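Local coordinates for putative sugar ABC transporter (PDB 5ULB), which binds the 5-methylseleno analogue of methylthioribose between two lobes and probably delivers methylthioribose to an ABC transporter as its periplasmic receptor, at residues I20-R26 and Y76-S82; A102-F106 and N269-V273; S131-L135 and D207-G211. One frame throughout, in Å; residues are numbered along the deposited sequence.

The three contacts fall in the two lobes of a type I periplasmic binding protein fold. Contacts 1 and 2 belong to one lobe: their centres are about 8 Å apart, and strands 21-26, 78-82 and 102-106 lie next to one another in the sheet. Contact 3 is in the other lobe, its centre about 35 Å from that of contact 1 and about 33 Å from that of contact 2. Contact 1 is complete before the others begin. Contact 2 then spans much of the chain: after strand 102-106 the chain builds contact 3, and it returns to the first lobe with helix 262-278. The chain thus passes between the lobes more than once, and the sugar lies between them.

Contact 1 of 3, residues I20-R26 and Y76-S82; sequences IKIAVIR and YDGIILS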
loop_
_atom_site.group_PDB
_atom_site.type_symbol
_atom_site.label_atom_id
_atom_site.label_comp_id
_atom_site.label_asym_id
_atom_site.label_seq_id
_atom_site.Cartn_x
_atom_site.Cartn_y
_atom_site.Cartn_z
ATOM N N ILE A 20 22.446 13.418 2.907
ATOM C CA ILE A 20 21.992 12.420 1.931
ATOM C C ILE A 20 20.586 12.827 1.479
ATOM O O ILE A 20 19.748 13.144 2.321
ATOM C CB ILE A 20 22.034 11.046 2.565
ATOM C CG1 ILE A 20 23.474 10.571 2.889
ATOM C CG2 ILE A 20 21.260 10.017 1.741
ATOM C CD1 ILE A 20 24.253 10.252 1.760
ATOM N N LYS A 21 20.343 12.775 0.161
ATOM C CA LYS A 21 19.057 13.197 -0.394
ATOM C C LYS A 21 18.379 12.034 -1.098
ATOM O O LYS A 21 19.021 11.369 -1.957
ATOM C CB LYS A 21 19.253 14.393 -1.328
ATOM C CG LYS A 21 20.015 15.510 -0.674
ATOM C CD LYS A 21 20.516 16.626 -1.543
ATOM C CE LYS A 21 21.274 17.597 -0.619
ATOM N NZ LYS A 21 22.641 17.140 -0.189
ATOM N N ILE A 22 17.109 11.812 -0.772
ATOM C CA ILE A 22 16.309 10.741 -1.313
ATOM C C ILE A 22 15.072 11.333 -2.024
ATOM O O ILE A 22 14.410 12.213 -1.448
ATOM C CB ILE A 22 15.815 9.789 -0.196
ATOM C CG1 ILE A 22 16.971 9.344 0.682
ATOM C CG2 ILE A 22 15.049 8.614 -0.763
ATOM C CD1 ILE A 22 18.087 8.583 0.095
ATOM N N ALA A 23 14.798 10.841 -3.208
ATOM C CA ALA A 23 13.552 11.218 -3.930
ATOM C C ALA A 23 12.595 10.012 -3.856
ATOM O O ALA A 23 13.017 8.875 -4.188
ATOM C CB ALA A 23 13.846 11.614 -5.335
ATOM N N VAL A 24 11.354 10.266 -3.525
ATOM C CA VAL A 24 10.313 9.243 -3.570
ATOM C C VAL A 24 9.277 9.637 -4.609
ATOM O O VAL A 24 8.727 10.779 -4.526
ATOM C CB VAL A 24 9.660 9.102 -2.189
ATOM C CG1 VAL A 24 8.593 8.031 -2.172
ATOM C CG2 VAL A 24 10.712 8.928 -1.120
ATOM N N ILE A 25 9.003 8.812 -5.587
ATOM C CA ILE A 25 8.033 9.095 -6.650
ATOM C C ILE A 25 7.022 7.962 -6.576
ATOM O O ILE A 25 7.367 6.787 -6.788
ATOM C CB ILE A 25 8.680 9.238 -8.013
ATOM C CG1 ILE A 25 9.839 10.228 -8.044
ATOM C CG2 ILE A 25 7.565 9.706 -8.981
ATOM C CD1 ILE A 25 11.187 9.668 -7.775
ATOM N N ARG A 26 5.761 8.333 -6.378
ATOM C CA ARG A 26 4.667 7.374 -6.229
ATOM C C ARG A 26 3.623 7.695 -7.305
ATOM O O ARG A 26 3.177 8.848 -7.469
ATOM C CB ARG A 26 4.111 7.305 -4.837
ATOM C CG ARG A 26 2.911 6.403 -4.628
ATOM C CD ARG A 26 2.803 5.977 -3.181
ATOM N NE ARG A 26 1.524 5.379 -2.914
ATOM C CZ ARG A 26 1.310 4.290 -2.152
ATOM N NH1 ARG A 26 2.280 3.400 -1.873
ATOM N NH2 ARG A 26 0.075 3.975 -1.885
ATOM N N TYR A 76 20.119 12.777 -7.036
ATOM C CA TYR A 76 19.762 12.262 -5.713
ATOM C C TYR A 76 20.678 11.095 -5.350
ATOM O O TYR A 76 21.125 10.354 -6.237
ATOM C CB TYR A 76 18.304 11.870 -5.681
ATOM C CG TYR A 76 17.343 12.998 -5.493
ATOM C CD1 TYR A 76 16.853 13.708 -6.559
ATOM C CD2 TYR A 76 16.902 13.357 -4.251
ATOM C CE1 TYR A 76 15.971 14.773 -6.409
ATOM C CE2 TYR A 76 16.036 14.420 -4.045
ATOM C CZ TYR A 76 15.553 15.103 -5.167
ATOM O OH TYR A 76 14.648 16.164 -4.996
ATOM N N ASP A 77 20.891 10.897 -4.030
ATOM C CA ASP A 77 21.674 9.751 -3.585
ATOM C C ASP A 77 20.866 8.448 -3.649
ATOM O O ASP A 77 21.471 7.384 -3.887
ATOM C CB ASP A 77 22.080 10.005 -2.157
ATOM C CG ASP A 77 23.035 11.183 -2.055
ATOM O OD1 ASP A 77 24.168 11.150 -2.591
ATOM O OD2 ASP A 77 22.558 12.234 -1.538
ATOM N N GLY A 78 19.568 8.536 -3.494
ATOM C CA GLY A 78 18.725 7.380 -3.627
ATOM C C GLY A 78 17.382 7.728 -4.109
ATOM O O GLY A 78 16.937 8.927 -3.980
ATOM N N ILE A 79 16.670 6.769 -4.698
ATOM C CA ILE A 79 15.331 6.911 -5.228
ATOM C C ILE A 79 14.482 5.752 -4.756
ATOM O O ILE A 79 14.960 4.604 -4.761
ATOM C CB ILE A 79 15.343 7.029 -6.752
ATOM C CG1 ILE A 79 15.958 8.354 -7.226
ATOM C CG2 ILE A 79 13.926 6.866 -7.342
ATOM C CD1 ILE A 79 16.182 8.540 -8.688
ATOM N N ILE A 80 13.279 6.043 -4.366
ATOM C CA ILE A 80 12.234 5.037 -4.105
ATOM C C ILE A 80 11.134 5.253 -5.080
ATOM O O ILE A 80 10.606 6.366 -5.175
ATOM C CB ILE A 80 11.730 5.105 -2.641
ATOM C CG1 ILE A 80 12.872 4.761 -1.660
ATOM C CG2 ILE A 80 10.547 4.154 -2.395
ATOM C CD1 ILE A 80 12.547 5.178 -0.235
ATOM N N LEU A 81 10.689 4.181 -5.815
ATOM C CA LEU A 81 9.514 4.230 -6.642
ATOM C C LEU A 81 8.396 3.441 -6.045
ATOM O O LEU A 81 8.633 2.404 -5.424
ATOM C CB LEU A 81 9.789 3.700 -8.033
ATOM C CG LEU A 81 10.970 4.278 -8.844
ATOM C CD1 LEU A 81 11.004 3.731 -10.226
ATOM C CD2 LEU A 81 10.873 5.812 -8.800
ATOM N N SER A 82 7.151 3.870 -6.310
ATOM C CA SER A 82 5.986 3.136 -5.859
ATOM C C SER A 82 4.934 3.158 -6.956
ATOM O O SER A 82 4.620 4.239 -7.495
ATOM C CB SER A 82 5.500 3.761 -4.569
ATOM O OG SER A 82 4.438 3.090 -3.931
HETATM O O HOH W 1 23.523 14.648 -2.306
#
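A23 and Y76 meet as methyl and ring: CB of A23 sits over the centre of one face of the Y76 ring, 3.6 Å from the centroid, a CH-pi contact only 6° off the ring normal. A small residue suits this place, because the ring lies flat against it while Y76 OH reaches D53. Next to the ring, D77 turns its carboxylate back toward the start of strand 21-26. Its OD2 takes the N-H of K21 through the anti lone pair at 2.8 Å, and K21 O accepts from both D77 N and G78 N. K21 NZ bonds the backbone carbonyl O of Q19, with a water as a weak extra link to D77 OD2.

From here the strands run parallel, with a regular ladder in which A23 and I25 bond to G78, I80 and S82. On the face of A23, the CD1 methyl of I25 packs against two neighbours, 3.9 Å from CG2 of I79 and 4.0 Å from CD2 of L81; the I25 and L81 side chains point the same way. On the other face, the absence of a side chain at G78 lets I22 CD1 settle 4.0 Å from G78 CA. R26 sends its CG anti to the backbone N (chi1 176°) and continues extended over S82, where NH1 bonds OG at 3.0 Å, with the oxygen 33° out of the guanidinium plane. Its NE bonds T34 OG1 and its NH2 bonds OD1 of the pocket residue N33, consistent with a second-shell role.

The pair lies inside a Rossmann-like sheet, with strand 51-56 beside 21-26 and strand 102-106 beside 78-82. Helix 61-73, which links strands 51-56 and 78-82, covers A23, I25 and L81; helix 32-48 covers V24, R26 and S82.

Contact 2 of 3, residues A102-F106 and N269-V273; sequences AVSVF and NLRLV
Strand A102-F106 and the helical turn N269-V273 run nearly antiparallel, at 157°, with their axes 7.6 Å apart at closest approach. This is the helix-on-sheet packing of an alpha/beta lobe in a periplasmic binding protein, and helix 262-278 comes to it from much later in the chain. A102, S104 and F106 direct their CB atoms at the helix. At the beginning of the strand the match is apolar: A102 CB meets V273 CG1 at 4.1 Å, while the other methyl, V273 CG2, rests 3.9 Å from S104 CB. Small residues suit this part of the strand because they let the helix come near. L272 CD1 covers the S104 hydroxyl at 3.7 Å.

Toward the binding cleft the contact becomes polar. N269 lays its amide beside the strand, with ND2 4.0 Å from F106 CB; the F106 ring then leads off to touch the bound sugar. ND2 bonds I265 O and T120 OG1, which fixes the amide's rotation and turns its oxygen to the strand. That oxygen meets a buried hydroxyl, itself weakly bonded to T118 O: S104 OG, anti to its own backbone N (chi1 -176°), donates to N269 OD1 at 2.8 Å from 34° out of the carbonyl plane.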
loop_
_atom_site.group_PDB
_atom_site.type_symbol
_atom_site.label_atom_id
_atom_site.label_comp_id
_atom_site.label_asym_id
_atom_site.label_seq_id
_atom_site.Cartn_x
_atom_site.Cartn_y
_atom_site.Cartn_z
ATOM N N ALA A 102 21.254 4.726 -5.566
ATOM C CA ALA A 102 20.658 3.588 -4.825
ATOM C C ALA A 102 19.141 3.577 -5.028
ATOM O O ALA A 102 18.496 4.650 -5.042
ATOM C CB ALA A 102 20.956 3.732 -3.328
ATOM N N VAL A 103 18.537 2.340 -5.148
ATOM C CA VAL A 103 17.142 2.305 -5.488
ATOM C C VAL A 103 16.438 1.101 -4.855
ATOM O O VAL A 103 16.975 -0.033 -4.920
ATOM C CB VAL A 103 16.901 2.392 -7.006
ATOM C CG1 VAL A 103 17.748 1.363 -7.773
ATOM C CG2 VAL A 103 15.440 2.364 -7.392
ATOM N N SER A 104 15.247 1.355 -4.321
ATOM C CA SER A 104 14.332 0.314 -3.932
ATOM C C SER A 104 12.968 0.689 -4.547
ATOM O O SER A 104 12.634 1.884 -4.640
ATOM C CB SER A 104 14.225 0.192 -2.412
ATOM O OG SER A 104 13.425 -0.860 -1.983
ATOM N N VAL A 105 12.144 -0.320 -4.915
ATOM C CA VAL A 105 10.897 -0.082 -5.468
ATOM C C VAL A 105 9.829 -0.883 -4.738
ATOM O O VAL A 105 10.097 -1.914 -4.136
ATOM C CB VAL A 105 10.808 -0.289 -6.977
ATOM C CG1 VAL A 105 11.869 0.592 -7.709
ATOM C CG2 VAL A 105 10.951 -1.745 -7.373
ATOM N N PHE A 106 8.602 -0.338 -4.768
ATOM C CA PHE A 106 7.431 -0.952 -4.136
ATOM C C PHE A 106 6.311 -1.046 -5.159
ATOM O O PHE A 106 6.015 -0.052 -5.841
ATOM C CB PHE A 106 6.981 -0.167 -2.939
ATOM C CG PHE A 106 5.721 -0.702 -2.301
ATOM C CD1 PHE A 106 5.681 -1.982 -1.706
ATOM C CD2 PHE A 106 4.585 0.000 -2.353
ATOM C CE1 PHE A 106 4.489 -2.460 -1.232
ATOM C CE2 PHE A 106 3.404 -0.512 -1.844
ATOM C CZ PHE A 106 3.306 -1.773 -1.339
ATOM N N ASN A 269 11.331 0.595 2.827
ATOM C CA ASN A 269 12.023 1.029 1.592
ATOM C C ASN A 269 13.116 2.038 1.860
ATOM O O ASN A 269 14.162 1.948 1.203
ATOM C CB ASN A 269 10.960 1.515 0.569
ATOM C CG ASN A 269 10.323 0.346 -0.183
ATOM O OD1 ASN A 269 10.881 -0.047 -1.242
ATOM N ND2 ASN A 269 9.253 -0.273 0.317
ATOM N N LEU A 270 12.930 2.939 2.778
ATOM C CA LEU A 270 14.007 3.865 3.160
ATOM C C LEU A 270 15.172 3.102 3.742
ATOM O O LEU A 270 16.310 3.400 3.436
ATOM C CB LEU A 270 13.414 4.986 4.068
ATOM C CG LEU A 270 14.280 6.192 4.296
ATOM C CD1 LEU A 270 15.401 5.962 5.286
ATOM C CD2 LEU A 270 14.721 6.881 3.067
ATOM N N ARG A 271 14.897 2.191 4.698
ATOM C CA ARG A 271 15.971 1.395 5.311
ATOM C C ARG A 271 16.815 0.705 4.231
ATOM O O ARG A 271 18.051 0.633 4.305
ATOM C CB ARG A 271 15.405 0.329 6.265
ATOM C CG ARG A 271 14.706 0.872 7.449
ATOM C CD ARG A 271 14.191 -0.301 8.300
ATOM N NE ARG A 271 13.276 0.157 9.331
ATOM C CZ ARG A 271 12.564 -0.648 10.117
ATOM N NH1 ARG A 271 12.661 -1.939 9.998
ATOM N NH2 ARG A 271 11.779 -0.157 11.027
ATOM N N LEU A 272 16.151 0.116 3.228
ATOM C CA LEU A 272 16.841 -0.545 2.133
ATOM C C LEU A 272 17.771 0.384 1.351
ATOM O O LEU A 272 18.882 0.045 1.082
ATOM C CB LEU A 272 15.839 -1.271 1.208
ATOM C CG LEU A 272 15.201 -2.533 1.822
ATOM C CD1 LEU A 272 13.908 -2.864 1.093
ATOM C CD2 LEU A 272 16.204 -3.663 1.685
ATOM N N VAL A 273 17.235 1.580 1.025
ATOM C CA VAL A 273 18.107 2.561 0.356
ATOM C C VAL A 273 19.243 3.017 1.207
ATOM O O VAL A 273 20.366 3.164 0.727
ATOM C CB VAL A 273 17.239 3.709 -0.160
ATOM C CG1 VAL A 273 18.084 4.846 -0.675
ATOM C CG2 VAL A 273 16.355 3.249 -1.250
#

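Contact 3 of 3, residues S131-L135 and D207-G211; sequences SFGQL and DAIWG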
loop_
_atom_site.group_PDB
_atom_site.type_symbol
_atom_site.label_atom_id
_atom_site.label_comp_id
_atom_site.label_asym_id
_atom_site.label_seq_id
_atom_site.Cartn_x
_atom_site.Cartn_y
_atom_site.Cartn_z
ATOM N N SER A 131 -9.172 -11.765 2.517
ATOM C CA SER A 131 -10.281 -10.782 2.425
ATOM C C SER A 131 -11.439 -11.366 1.637
ATOM O O SER A 131 -12.559 -11.556 2.159
ATOM C CB SER A 131 -9.787 -9.445 1.816
ATOM O OG SER A 131 -9.256 -9.587 0.538
ATOM N N PHE A 132 -11.170 -11.698 0.390
ATOM C CA PHE A 132 -12.135 -12.366 -0.427
ATOM C C PHE A 132 -12.510 -13.752 0.111
ATOM O O PHE A 132 -13.656 -14.183 0.029
ATOM C CB PHE A 132 -11.712 -12.433 -1.917
ATOM C CG PHE A 132 -12.788 -12.907 -2.839
ATOM C CD1 PHE A 132 -13.878 -12.124 -3.068
ATOM C CD2 PHE A 132 -12.705 -14.157 -3.470
ATOM C CE1 PHE A 132 -14.841 -12.528 -3.875
ATOM C CE2 PHE A 132 -13.731 -14.580 -4.282
ATOM C CZ PHE A 132 -14.810 -13.756 -4.451
ATOM N N GLY A 133 -11.530 -14.448 0.663
ATOM C CA GLY A 133 -11.857 -15.717 1.271
ATOM C C GLY A 133 -12.782 -15.615 2.415
ATOM O O GLY A 133 -13.596 -16.506 2.664
ATOM N N GLN A 134 -12.730 -14.524 3.213
ATOM C CA GLN A 134 -13.715 -14.314 4.296
ATOM C C GLN A 134 -15.060 -14.123 3.732
ATOM O O GLN A 134 -16.032 -14.597 4.344
ATOM C CB GLN A 134 -13.315 -13.169 5.189
ATOM C CG GLN A 134 -14.084 -13.156 6.506
ATOM C CD GLN A 134 -13.811 -14.342 7.426
ATOM O OE1 GLN A 134 -12.595 -14.718 7.616
ATOM N NE2 GLN A 134 -14.838 -14.975 7.850
ATOM N N LEU A 135 -15.181 -13.441 2.616
ATOM C CA LEU A 135 -16.459 -13.273 1.936
ATOM C C LEU A 135 -17.054 -14.657 1.586
ATOM O O LEU A 135 -18.192 -15.033 1.797
ATOM C CB LEU A 135 -16.294 -12.341 0.739
ATOM C CG LEU A 135 -17.524 -11.892 -0.062
ATOM C CD1 LEU A 135 -17.091 -10.761 -0.977
ATOM C CD2 LEU A 135 -18.100 -12.990 -0.894
ATOM N N ASP A 207 -25.093 -9.282 -2.581
ATOM C CA ASP A 207 -24.763 -9.747 -1.228
ATOM C C ASP A 207 -23.557 -9.088 -0.585
ATOM O O ASP A 207 -23.544 -8.838 0.641
ATOM C CB ASP A 207 -24.528 -11.277 -1.281
ATOM C CG ASP A 207 -25.770 -12.021 -1.750
ATOM O OD1 ASP A 207 -26.783 -11.811 -1.082
ATOM O OD2 ASP A 207 -25.740 -12.673 -2.829
ATOM N N ALA A 208 -22.498 -8.806 -1.401
ATOM C CA ALA A 208 -21.279 -8.349 -0.833
ATOM C C ALA A 208 -20.496 -7.569 -1.877
ATOM O O ALA A 208 -20.696 -7.730 -3.075
ATOM C CB ALA A 208 -20.464 -9.538 -0.252
ATOM N N ILE A 209 -19.514 -6.801 -1.356
ATOM C CA ILE A 209 -18.564 -6.062 -2.178
ATOM C C ILE A 209 -17.148 -6.371 -1.715
ATOM O O ILE A 209 -16.880 -6.305 -0.507
ATOM C CB ILE A 209 -18.884 -4.536 -2.163
ATOM C CG1 ILE A 209 -20.266 -4.282 -2.672
ATOM C CG2 ILE A 209 -17.810 -3.747 -2.862
ATOM C CD1 ILE A 209 -20.719 -2.836 -2.569
ATOM N N TRP A 210 -16.282 -6.683 -2.678
ATOM C CA TRP A 210 -14.853 -6.869 -2.367
ATOM C C TRP A 210 -14.085 -5.684 -2.888
ATOM O O TRP A 210 -14.034 -5.455 -4.100
ATOM C CB TRP A 210 -14.339 -8.136 -3.001
ATOM C CG TRP A 210 -12.883 -8.451 -2.749
ATOM C CD1 TRP A 210 -12.261 -8.397 -1.524
ATOM C CD2 TRP A 210 -11.888 -8.736 -3.708
ATOM N NE1 TRP A 210 -10.942 -8.708 -1.672
ATOM C CE2 TRP A 210 -10.700 -8.908 -2.994
ATOM C CE3 TRP A 210 -11.865 -8.917 -5.077
ATOM C CZ2 TRP A 210 -9.479 -9.244 -3.626
ATOM C CZ3 TRP A 210 -10.720 -9.237 -5.673
ATOM C CH2 TRP A 210 -9.526 -9.382 -4.944
ATOM N N GLY A 211 -13.485 -4.934 -1.920
ATOM C CA GLY A 211 -12.705 -3.779 -2.318
ATOM C C GLY A 211 -11.212 -4.085 -2.226
ATOM O O GLY A 211 -10.668 -4.397 -1.170
#
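S131 meets W210 at the indole nitrogen: NE1 donates to S131 OG at 2.9 Å, with an N-H...O angle of 158° and the oxygen slightly out of the ring plane. A serine suits this place because its one hydroxyl accepts from the buried indole N-H and also bonds L127 O, one turn earlier; lying between the backbone N and the carbonyl carbon (chi1 59°), OG can meet both.

F132, the next residue, works over the indole face instead of at its edge. Its CB stands 3.8 Å from the centroid of the five-membered ring, almost on the normal, a CH-pi contact. The phenyl crosses the indole at about a right angle, its ring tilted: CD1 comes within 3.8 Å of W210 CG, and the planes are turned 54° from each other. Y163 completes the aromatic cluster, edge-to-face with F132 and with its ring plane nearly parallel to that of W210. Large flat side chains suit the helix-sheet interface, where their faces and edges make many apolar contacts.

One turn on from S131, L135 brings its branched end to the start of the strand. Its CD1 touches A208 CB at 3.7 Å and W210 CB at 4.3 Å; the short alanine lets the leucine approach the sheet closely.

A helix antiparallel to a strand beneath it, the axes of the two short segments 9.1 Å apart at closest approach, is the layered alpha/beta packing of the second lobe in type I periplasmic binding proteins: helix 124-138 lies on strand 208-211, which leads directly to the sugar-pocket residues T212 and W213.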